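Local coordinates for Mlr6093 protein (Mesorhizobium loti, PDB 2QJ8), which is probably a zinc-dependent hydrolase of the succinylglutamate desuccinylase/aspartoacylase family, acting on ester bonds or on carbon-nitrogen bonds of linear amides, at residues A[69-74]-A[223-228]; A[170-173]-A[178-181]. All blocks are in the same frame, centred on the assembly; numbering follows the deposited sequence. Where two conformers were deposited one is given.

Contact 1: residues A[69-74]-A[223-228]; sequences VKWLPE and GVRNGL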
ATOM      1  N   VAL A  69      -0.617  22.974  -8.498  1.00 28.80           N
ATOM      2  CA  VAL A  69      -1.503  23.592  -9.493  1.00 27.19           C
ATOM      3  C   VAL A  69      -2.348  24.720  -8.887  1.00 28.21           C
ATOM      4  O   VAL A  69      -2.507  25.768  -9.509  1.00 27.09           O
ATOM      5  CB  VAL A  69      -2.401  22.549 -10.212  1.00 26.12           C
ATOM      6  CG1 VAL A  69      -3.535  23.233 -10.976  1.00 31.71           C
ATOM      7  CG2 VAL A  69      -1.564  21.701 -11.154  1.00 21.78           C
ATOM      8  N   LYS A  70      -2.863  24.516  -7.687  1.00 27.20           N
ATOM      9  CA  LYS A  70      -3.650  25.544  -7.003  1.00 30.27           C
ATOM     10  C   LYS A  70      -2.846  26.643  -6.280  1.00 30.90           C
ATOM     11  O   LYS A  70      -3.357  27.756  -6.094  1.00 30.88           O
ATOM     12  CB  LYS A  70      -4.623  24.878  -6.015  1.00 30.75           C
ATOM     13  CG  LYS A  70      -5.777  24.157  -6.694  1.00 37.60           C
ATOM     14  CD  LYS A  70      -6.723  23.528  -5.696  1.00 37.47           C
ATOM     15  N   TRP A  71      -1.609  26.334  -5.877  1.00 29.03           N
ATOM     16  CA  TRP A  71      -0.757  27.237  -5.092  1.00 27.26           C
ATOM     17  C   TRP A  71       0.132  28.136  -5.921  1.00 26.40           C
ATOM     18  O   TRP A  71       0.340  29.284  -5.553  1.00 26.58           O
ATOM     19  CB  TRP A  71       0.079  26.404  -4.121  1.00 26.95           C
ATOM     20  CG  TRP A  71       1.138  27.090  -3.342  1.00 28.33           C
ATOM     21  CD1 TRP A  71       0.972  27.895  -2.261  1.00 32.45           C
ATOM     22  CD2 TRP A  71       2.546  26.932  -3.509  1.00 27.89           C
ATOM     23  NE1 TRP A  71       2.191  28.283  -1.765  1.00 32.09           N
ATOM     24  CE2 TRP A  71       3.176  27.710  -2.517  1.00 31.65           C
ATOM     25  CE3 TRP A  71       3.334  26.236  -4.415  1.00 28.13           C
ATOM     26  CZ2 TRP A  71       4.561  27.793  -2.394  1.00 32.32           C
ATOM     27  CZ3 TRP A  71       4.719  26.336  -4.304  1.00 28.93           C
ATOM     28  CH2 TRP A  71       5.309  27.100  -3.302  1.00 32.89           C
ATOM     29  N   LEU A  72       0.647  27.619  -7.035  1.00 23.72           N
ATOM     30  CA  LEU A  72       1.535  28.387  -7.885  1.00 24.93           C
ATOM     31  C   LEU A  72       1.000  29.673  -8.536  1.00 26.24           C
ATOM     32  O   LEU A  72       1.803  30.570  -8.784  1.00 25.88           O
ATOM     33  CB  LEU A  72       2.158  27.495  -8.953  1.00 26.28           C
ATOM     34  CG  LEU A  72       3.173  26.507  -8.429  1.00 25.57           C
ATOM     35  CD1 LEU A  72       3.463  25.547  -9.568  1.00 24.00           C
ATOM     36  CD2 LEU A  72       4.435  27.199  -7.874  1.00 26.90           C
ATOM     37  N   PRO A  73      -0.309  29.745  -8.887  1.00 27.35           N
ATOM     38  CA  PRO A  73      -0.822  31.024  -9.372  1.00 29.13           C
ATOM     39  C   PRO A  73      -0.525  32.240  -8.474  1.00 29.37           C
ATOM     40  O   PRO A  73      -0.285  33.304  -9.032  1.00 28.56           O
ATOM     41  CB  PRO A  73      -2.325  30.773  -9.523  1.00 30.36           C
ATOM     42  CG  PRO A  73      -2.385  29.278  -9.900  1.00 30.25           C
ATOM     43  CD  PRO A  73      -1.323  28.671  -9.006  1.00 28.35           C
ATOM     44  N   GLU A  74      -0.547  32.094  -7.138  1.00 29.83           N
ATOM     45  CA  GLU A  74      -0.175  33.179  -6.212  1.00 30.11           C
ATOM     46  C   GLU A  74       1.326  33.165  -5.821  1.00 29.37           C
ATOM     47  O   GLU A  74       1.952  34.224  -5.762  1.00 32.85           O
ATOM     48  CB  GLU A  74      -1.073  33.202  -4.952  1.00 32.76           C
ATOM     49  CG  GLU A  74      -2.566  33.522  -5.223  1.00 41.72           C
ATOM     50  CD  GLU A  74      -2.815  34.928  -5.797  1.00 53.22           C
ATOM     51  OE1 GLU A  74      -2.629  35.926  -5.052  1.00 50.08           O
ATOM     52  OE2 GLU A  74      -3.239  35.018  -6.986  1.00 56.04           O
ATOM     53  N   GLY A 223       9.144  20.183   1.313  1.00 31.30           N
ATOM     54  CA  GLY A 223      10.298  19.795   0.543  1.00 29.81           C
ATOM     55  C   GLY A 223      10.271  20.384  -0.845  1.00 28.55           C
ATOM     56  O   GLY A 223      11.228  21.010  -1.269  1.00 30.11           O
ATOM     57  N   VAL A 224       9.165  20.179  -1.550  1.00 30.83           N
ATOM     58  CA  VAL A 224       9.025  20.693  -2.913  1.00 31.01           C
ATOM     59  C   VAL A 224       9.008  22.217  -2.955  1.00 29.64           C
ATOM     60  O   VAL A 224       9.579  22.800  -3.869  1.00 28.45           O
ATOM     61  CB  VAL A 224       7.852  20.036  -3.633  1.00 30.47           C
ATOM     62  CG1 VAL A 224       7.571  20.723  -4.980  1.00 32.94           C
ATOM     63  CG2 VAL A 224       8.179  18.546  -3.812  1.00 29.36           C
ATOM     64  N   ARG A 225       8.431  22.864  -1.939  1.00 31.36           N
ATOM     65  CA  ARG A 225       8.492  24.323  -1.818  1.00 30.29           C
ATOM     66  C   ARG A 225       9.934  24.820  -1.641  1.00 29.42           C
ATOM     67  O   ARG A 225      10.318  25.806  -2.255  1.00 27.07           O
ATOM     68  CB  ARG A 225       7.633  24.822  -0.656  1.00 30.47           C
ATOM     69  CG  ARG A 225       7.730  26.345  -0.451  1.00 31.22           C
ATOM     70  CD  ARG A 225       6.889  26.848   0.683  1.00 35.18           C
ATOM     71  NE  ARG A 225       7.289  28.212   1.071  1.00 40.67           N
ATOM     72  CZ  ARG A 225       8.278  28.549   1.911  1.00 45.71           C
ATOM     73  NH1 ARG A 225       9.043  27.633   2.519  1.00 47.86           N
ATOM     74  NH2 ARG A 225       8.517  29.845   2.153  1.00 42.68           N
ATOM     75  N   ASN A 226      10.710  24.165  -0.771  1.00 29.11           N
ATOM     76  CA  ASN A 226      12.132  24.492  -0.591  1.00 27.95           C
ATOM     77  C   ASN A 226      12.895  24.338  -1.928  1.00 28.34           C
ATOM     78  O   ASN A 226      13.726  25.188  -2.284  1.00 29.36           O
ATOM     79  CB  ASN A 226      12.796  23.605   0.480  1.00 26.61           C
ATOM     80  CG  ASN A 226      12.223  23.791   1.885  1.00 31.87           C
ATOM     81  OD1 ASN A 226      11.709  24.838   2.221  1.00 36.97           O
ATOM     82  ND2 ASN A 226      12.310  22.747   2.708  1.00 29.83           N
ATOM     83  N   GLY A 227      12.567  23.274  -2.663  1.00 26.15           N
ATOM     84  CA  GLY A 227      13.165  23.005  -3.969  1.00 29.60           C
ATOM     85  C   GLY A 227      12.874  24.114  -4.945  1.00 28.83           C
ATOM     86  O   GLY A 227      13.782  24.574  -5.630  1.00 28.89           O
ATOM     87  N   LEU A 228      11.611  24.563  -4.978  1.00 29.50           N
ATOM     88  CA  LEU A 228      11.180  25.671  -5.851  1.00 29.46           C
ATOM     89  C   LEU A 228      11.853  26.989  -5.527  1.00 28.32           C
ATOM     90  O   LEU A 228      12.192  27.742  -6.430  1.00 28.03           O
ATOM     91  CB  LEU A 228       9.669  25.838  -5.813  1.00 29.38           C
ATOM     92  CG  LEU A 228       8.887  24.698  -6.419  1.00 32.10           C
ATOM     93  CD1 LEU A 228       7.440  24.903  -6.082  1.00 28.82           C
ATOM     94  CD2 LEU A 228       9.135  24.619  -7.911  1.00 32.04           C
TER
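A chi1 of 173° swings the Trp71 indole out from helix 60-75 and sends it straight at Arg225 and Leu228 of helix 218-230. Leu228 comes from the opposite direction, its CG anti to its own carbonyl carbon. Leu228 CD1 lies in the plane of the indole, against the edge of the six-membered ring, 3.6 Å from Trp71 CZ3. The Arg225 side chain instead crosses that of Trp71 at about a right angle, with its chain extended from CG to NE. Its aliphatic part does the touching: Arg225 CG is 3.8 Å from Trp71 CH2, while Arg225 CD is 4.0 Å from Trp71 CZ2. The guanidinium does not stack on the indole. The two planes stand 61° apart, and the guanidinium continues toward the backbone oxygen of Lys237, to which NH1 makes a weak hydrogen bond. Leu72 takes a smaller part, its CD2 lying 4.2 Å from Leu228 CD1; the same side chain also packs on Ile81 and Ile83 of strand 79-84. No hydrogen bond joins the segments. Replacing Trp71 by an alanine removes the indole, which is likely to open a gap between the segments and leave Leu228 CD1 and the Arg225 methylenes without their aromatic neighbour. The axes of the segments are 13.1 Å apart, too far for backbones to meet, and long side chains bridge the distance. This is apolar packing of two helical segments whose axes make 35°, in the alpha/beta catalytic domain of a zinc exopeptidase-like fold.

Contact 2: residues A[170-173]-A[178-181]; sequences ISKA and VTLL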
ATOM      1  N   ILE A 170      21.048  21.063  -5.737  1.00 27.31           N
ATOM      2  CA  ILE A 170      19.635  21.401  -5.872  1.00 30.18           C
ATOM      3  C   ILE A 170      18.768  20.427  -5.041  1.00 29.28           C
ATOM      4  O   ILE A 170      17.898  20.874  -4.296  1.00 31.36           O
ATOM      5  CB  ILE A 170      19.158  21.441  -7.339  1.00 30.08           C
ATOM      6  CG1 ILE A 170      19.861  22.574  -8.110  1.00 30.76           C
ATOM      7  CG2 ILE A 170      17.624  21.673  -7.369  1.00 29.67           C
ATOM      8  CD1 ILE A 170      19.555  22.628  -9.639  1.00 29.26           C
ATOM      9  N   SER A 171      19.060  19.132  -5.145  1.00 28.24           N
ATOM     10  CA  SER A 171      18.357  18.081  -4.408  1.00 28.52           C
ATOM     11  C   SER A 171      18.441  18.252  -2.887  1.00 28.04           C
ATOM     12  O   SER A 171      17.438  18.152  -2.206  1.00 27.70           O
ATOM     13  CB  SER A 171      18.900  16.718  -4.811  1.00 26.70           C
ATOM     14  OG  SER A 171      18.634  16.456  -6.182  1.00 29.58           O
ATOM     15  N   LYS A 172      19.633  18.524  -2.377  1.00 27.07           N
ATOM     16  CA  LYS A 172      19.852  18.774  -0.954  1.00 28.68           C
ATOM     17  C   LYS A 172      19.099  20.000  -0.426  1.00 28.48           C
ATOM     18  O   LYS A 172      18.652  19.987   0.721  1.00 22.87           O
ATOM     19  CB  LYS A 172      21.355  18.917  -0.655  1.00 30.39           C
ATOM     20  CG  LYS A 172      22.128  17.595  -0.733  1.00 30.91           C
ATOM     21  CD  LYS A 172      23.640  17.826  -0.541  1.00 33.22           C
ATOM     22  CE  LYS A 172      24.419  16.511  -0.569  1.00 39.89           C
ATOM     23  NZ  LYS A 172      25.913  16.704  -0.532  1.00 41.38           N
ATOM     24  N   ALA A 173      18.969  21.030  -1.277  1.00 29.21           N
ATOM     25  CA  ALA A 173      18.204  22.247  -0.989  1.00 29.06           C
ATOM     26  C   ALA A 173      16.680  22.023  -0.778  1.00 28.57           C
ATOM     27  O   ALA A 173      16.014  22.932  -0.311  1.00 27.59           O
ATOM     28  CB  ALA A 173      18.431  23.321  -2.092  1.00 27.07           C
ATOM     29  N   VAL A 178      16.096  12.569   3.845  1.00 28.97           N
ATOM     30  CA  VAL A 178      17.243  11.891   3.250  1.00 25.99           C
ATOM     31  C   VAL A 178      17.523  12.280   1.809  1.00 26.32           C
ATOM     32  O   VAL A 178      16.602  12.363   0.999  1.00 26.82           O
ATOM     33  CB  VAL A 178      16.989  10.353   3.217  1.00 28.27           C
ATOM     34  CG1 VAL A 178      18.134   9.598   2.499  1.00 25.64           C
ATOM     35  CG2 VAL A 178      16.752   9.807   4.644  1.00 26.44           C
ATOM     36  N   THR A 179      18.785  12.530   1.476  1.00 25.06           N
ATOM     37  CA  THR A 179      19.180  12.590   0.065  1.00 28.09           C
ATOM     38  C   THR A 179      20.019  11.320  -0.073  1.00 26.10           C
ATOM     39  O   THR A 179      20.994  11.165   0.639  1.00 24.88           O
ATOM     40  CB  THR A 179      19.963  13.867  -0.350  1.00 30.23           C
ATOM     41  OG1 THR A 179      19.153  15.020  -0.102  1.00 32.59           O
ATOM     42  CG2 THR A 179      20.331  13.803  -1.859  1.00 25.97           C
ATOM     43  N   LEU A 180      19.646  10.406  -0.967  1.00 28.90           N
ATOM     44  CA  LEU A 180      20.369   9.141  -1.068  1.00 26.55           C
ATOM     45  C   LEU A 180      21.205   9.015  -2.322  1.00 27.44           C
ATOM     46  O   LEU A 180      20.649   9.065  -3.411  1.00 30.04           O
ATOM     47  CB  LEU A 180      19.390   7.962  -1.019  1.00 24.48           C
ATOM     48  CG  LEU A 180      19.962   6.528  -0.996  1.00 26.30           C
ATOM     49  CD1 LEU A 180      20.804   6.203   0.243  1.00 21.48           C
ATOM     50  CD2 LEU A 180      18.828   5.539  -1.141  1.00 25.76           C
ATOM     51  N   LEU A 181      22.513   8.813  -2.149  1.00 27.81           N
ATOM     52  CA  LEU A 181      23.399   8.553  -3.276  0.50 28.66           C
ATOM     53  C   LEU A 181      23.298   7.047  -3.541  1.00 28.60           C
ATOM     54  O   LEU A 181      23.548   6.229  -2.664  1.00 28.48           O
ATOM     55  CB  LEU A 181      24.844   8.973  -3.005  0.50 28.86           C
ATOM     56  CG  LEU A 181      25.137  10.410  -2.569  0.50 30.03           C
ATOM     57  CD1 LEU A 181      26.627  10.670  -2.759  0.50 31.21           C
ATOM     58  CD2 LEU A 181      24.345  11.436  -3.343  0.50 35.75           C
TER
HETATM   59  O   HOH W   1      16.713  16.857   0.123  1.00 24.00           O
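The backbone oxygen of Ser171 accepts a hydrogen bond of 2.8 Å from a water, and that water is also bonded to Thr179, 3.1 Å from its OG1. Here the last part of helix 161-172 lies beside strand 178-182 within a beta-alpha-beta unit: the helix connects strand 152-155 to strand 178-182, and those two strands pair in parallel. The chain needs just four residues to turn from one segment to the other, which brings Lys172 and Thr179 together as the nearest backbone pair.

Without the water the two oxygens would have no bond to each other, since Ser171 O and Thr179 OG1 are 4.1 Å apart. The water bends the link sharply, with an angle of about 90° at its oxygen between these two partners. Thr179 presents its hydroxyl because OG1 sits anti to its carbonyl carbon and beside its backbone N (chi1 -60°), the rotation that also leaves CG2 anti to that N. The methyl then faces Ser171, with Thr179 CG2 4.4 Å from Ser171 CB in a loose carbon-carbon approach. Ser171 uses its own hydroxyl within the helix, where OG bonds to the oxygen of Thr167, one turn earlier.

The backbone of Thr179 is hydrogen-bonded to Gln250 and Leu252 of strand 250-261, so the threonine is anchored in the sheet while its side chain meets the helix. Lys172 crosses the threonine at about a right angle and then runs on extended, its side chain also touching Thr251. It meets the hydroxyl through carbon atoms: Thr179 OG1 lies 3.9 Å from Lys172 CA and 4.0 Å from Lys172 CG.

How the contacts relate
Helices 161-172 and 218-230 connect the two contacts, whose centres are about 18 Å apart. They touch directly where Asn226 CB, on the helix of contact 1, comes within 3.4 Å of Ala173 O, just past the lysine of contact 2; the same asparagine donates through ND2 to the oxygen of Phe174. Helix 218-230 thus meets helix 60-75 through Trp71 and the chain around Ala173 and Phe174 through Asn226. Contact 2 is a short-range helix-strand contact lying, in sequence, between the two distant segments of contact 1. All four segments belong to the catalytic-domain family region, but no metal takes part in either contact.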